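Local structure of ribonuclease P protein component 3 (Thermococcus kodakarensis KOD1, 3WYZ) at residues 161-164 / 165-169. The protein is a TIM-barrel-like subunit of archaeal ribonuclease P, the RNA-protein complex that probably matures tRNA precursors by cleaving off their 5' extensions. Numbering follows the deposited sequence.
Sequences KTWQ and LVKKY
The last turns of helix 149-168, which leads into strand 173-176 of the TIM-barrel-like fold, bring Trp163 against Lys167 and Thr162 against Val166, each pair one helical turn apart. Lys167 sets its CB over one face of the indole: CB stands 3.9 Å from the centroid of the Trp163 six-membered ring, 9° off the ring normal, a CH-pi contact. Lys167 CG follows, 3.7 Å from Trp163 CZ2. Trp163 starts with CG anti to the backbone N (chi1 161°), which directs the indole toward the C-terminal end of the helix and so to the lysine. Val166 CG1 comes obliquely to the same ring, 4.1 Å from Trp163 CE3, while its other methyl, CG2, lies 4.0 Å from Thr162 CG2. These two methyl-bearing side chains face the sheet, where both touch Ile137 of strand 136-140; the Thr162 hydroxyl OG1 is hydrogen-bonded to Phe158 O. Beneath the side chains run i to i+4 backbone hydrogen bonds. Val166 N to Thr162 O and Lys167 N to Trp163 O are both short, 2.8 Å, whereas Lys168 N reaches Gln164 O at 3.2 Å. Leu165 turns to helix 124-133, touching His124 and Ala127, and the Tyr169 hydroxyl is hydrogen-bonded to His124 ND1. The helix end is thus amphipathic: methyls and indole cover its buried side, and Lys167 lends its first methylenes to the tryptophan while its ammonium end leads away from the ring.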
loop_
_atom_site.group_PDB
_atom_site.type_symbol
_atom_site.label_atom_id
_atom_site.label_comp_id
_atom_site.label_asym_id
_atom_site.label_seq_id
_atom_site.Cartn_x
_atom_site.Cartn_y
_atom_site.Cartn_z
ATOM N N LYS A 161 -2.551 11.879 11.224
ATOM C CA LYS A 161 -3.131 11.118 12.342
ATOM C C LYS A 161 -2.712 9.648 12.287
ATOM O O LYS A 161 -2.360 9.056 13.308
ATOM C CB LYS A 161 -4.667 11.205 12.355
ATOM C CG LYS A 161 -5.233 12.599 12.611
ATOM C CD LYS A 161 -6.541 12.547 13.396
ATOM C CE LYS A 161 -7.379 13.811 13.216
ATOM N NZ LYS A 161 -8.372 13.998 14.319
ATOM N N THR A 162 -2.759 9.067 11.092
ATOM C CA THR A 162 -2.370 7.682 10.893
ATOM C C THR A 162 -0.874 7.480 11.143
ATOM O O THR A 162 -0.472 6.483 11.743
ATOM C CB THR A 162 -2.724 7.205 9.476
ATOM O OG1 THR A 162 -4.134 7.359 9.256
ATOM C CG2 THR A 162 -2.352 5.761 9.286
ATOM N N TRP A 163 -0.051 8.415 10.683
ATOM C CA TRP A 163 1.390 8.325 10.919
ATOM C C TRP A 163 1.709 8.321 12.417
ATOM O O TRP A 163 2.495 7.509 12.876
ATOM C CB TRP A 163 2.140 9.465 10.223
ATOM C CG TRP A 163 3.519 9.696 10.781
ATOM C CD1 TRP A 163 3.978 10.827 11.372
ATOM C CD2 TRP A 163 4.600 8.751 10.826
ATOM N NE1 TRP A 163 5.285 10.661 11.774
ATOM C CE2 TRP A 163 5.688 9.393 11.457
ATOM C CE3 TRP A 163 4.746 7.425 10.405
ATOM C CZ2 TRP A 163 6.920 8.761 11.663
ATOM C CZ3 TRP A 163 5.975 6.791 10.613
ATOM C CH2 TRP A 163 7.045 7.466 11.244
ATOM N N GLN A 164 1.093 9.225 13.171
ATOM C CA GLN A 164 1.347 9.350 14.609
ATOM C C GLN A 164 1.012 8.057 15.351
ATOM O O GLN A 164 1.689 7.682 16.296
ATOM C CB GLN A 164 0.535 10.510 15.199
ATOM C CG GLN A 164 0.995 11.896 14.754
ATOM C CD GLN A 164 -0.017 12.988 15.075
ATOM O OE1 GLN A 164 -0.590 13.016 16.159
ATOM N NE2 GLN A 164 -0.232 13.895 14.133
ATOM N N LEU A 165 -0.060 7.393 14.913
ATOM C CA LEU A 165 -0.474 6.100 15.465
ATOM C C LEU A 165 0.482 4.990 15.036
ATOM O O LEU A 165 0.964 4.233 15.869
ATOM C CB LEU A 165 -1.900 5.748 15.019
ATOM C CG LEU A 165 -3.018 6.496 15.747
ATOM C CD1 LEU A 165 -4.341 6.375 14.999
ATOM C CD2 LEU A 165 -3.155 5.985 17.171
ATOM N N VAL A 166 0.735 4.902 13.731
ATOM C CA VAL A 166 1.707 3.970 13.161
ATOM C C VAL A 166 3.051 4.053 13.890
ATOM O O VAL A 166 3.646 3.029 14.238
ATOM C CB VAL A 166 1.919 4.253 11.650
ATOM C CG1 VAL A 166 3.226 3.668 11.142
ATOM C CG2 VAL A 166 0.748 3.724 10.825
ATOM N N LYS A 167 3.522 5.274 14.111
ATOM C CA LYS A 167 4.804 5.496 14.756
ATOM C C LYS A 167 4.805 5.034 16.216
ATOM O O LYS A 167 5.768 4.400 16.669
ATOM C CB LYS A 167 5.189 6.970 14.662
ATOM C CG LYS A 167 6.633 7.263 15.033
ATOM C CD LYS A 167 6.723 8.130 16.273
ATOM C CE LYS A 167 8.099 8.765 16.419
ATOM N NZ LYS A 167 8.043 10.004 17.249
ATOM N N LYS A 168 3.723 5.339 16.936
ATOM C CA LYS A 168 3.608 4.985 18.349
ATOM C C LYS A 168 3.518 3.473 18.554
ATOM O O LYS A 168 4.162 2.925 19.439
ATOM C CB LYS A 168 2.381 5.655 18.974
ATOM C CG LYS A 168 2.392 5.653 20.498
ATOM C CD LYS A 168 1.091 6.174 21.074
ATOM C CE LYS A 168 0.958 7.684 20.930
ATOM N NZ LYS A 168 -0.475 8.101 20.886
ATOM N N TYR A 169 2.719 2.807 17.727
ATOM C CA TYR A 169 2.522 1.364 17.838
ATOM C C TYR A 169 3.563 0.547 17.062
ATOM O O TYR A 169 3.485 -0.675 17.017
ATOM C CB TYR A 169 1.105 1.000 17.389
ATOM C CG TYR A 169 0.063 1.342 18.425
ATOM C CD1 TYR A 169 -0.534 2.597 18.454
ATOM C CD2 TYR A 169 -0.313 0.413 19.394
ATOM C CE1 TYR A 169 -1.482 2.917 19.410
ATOM C CE2 TYR A 169 -1.257 0.727 20.356
ATOM C CZ TYR A 169 -1.839 1.975 20.356
ATOM O OH TYR A 169 -2.779 2.283 21.303
#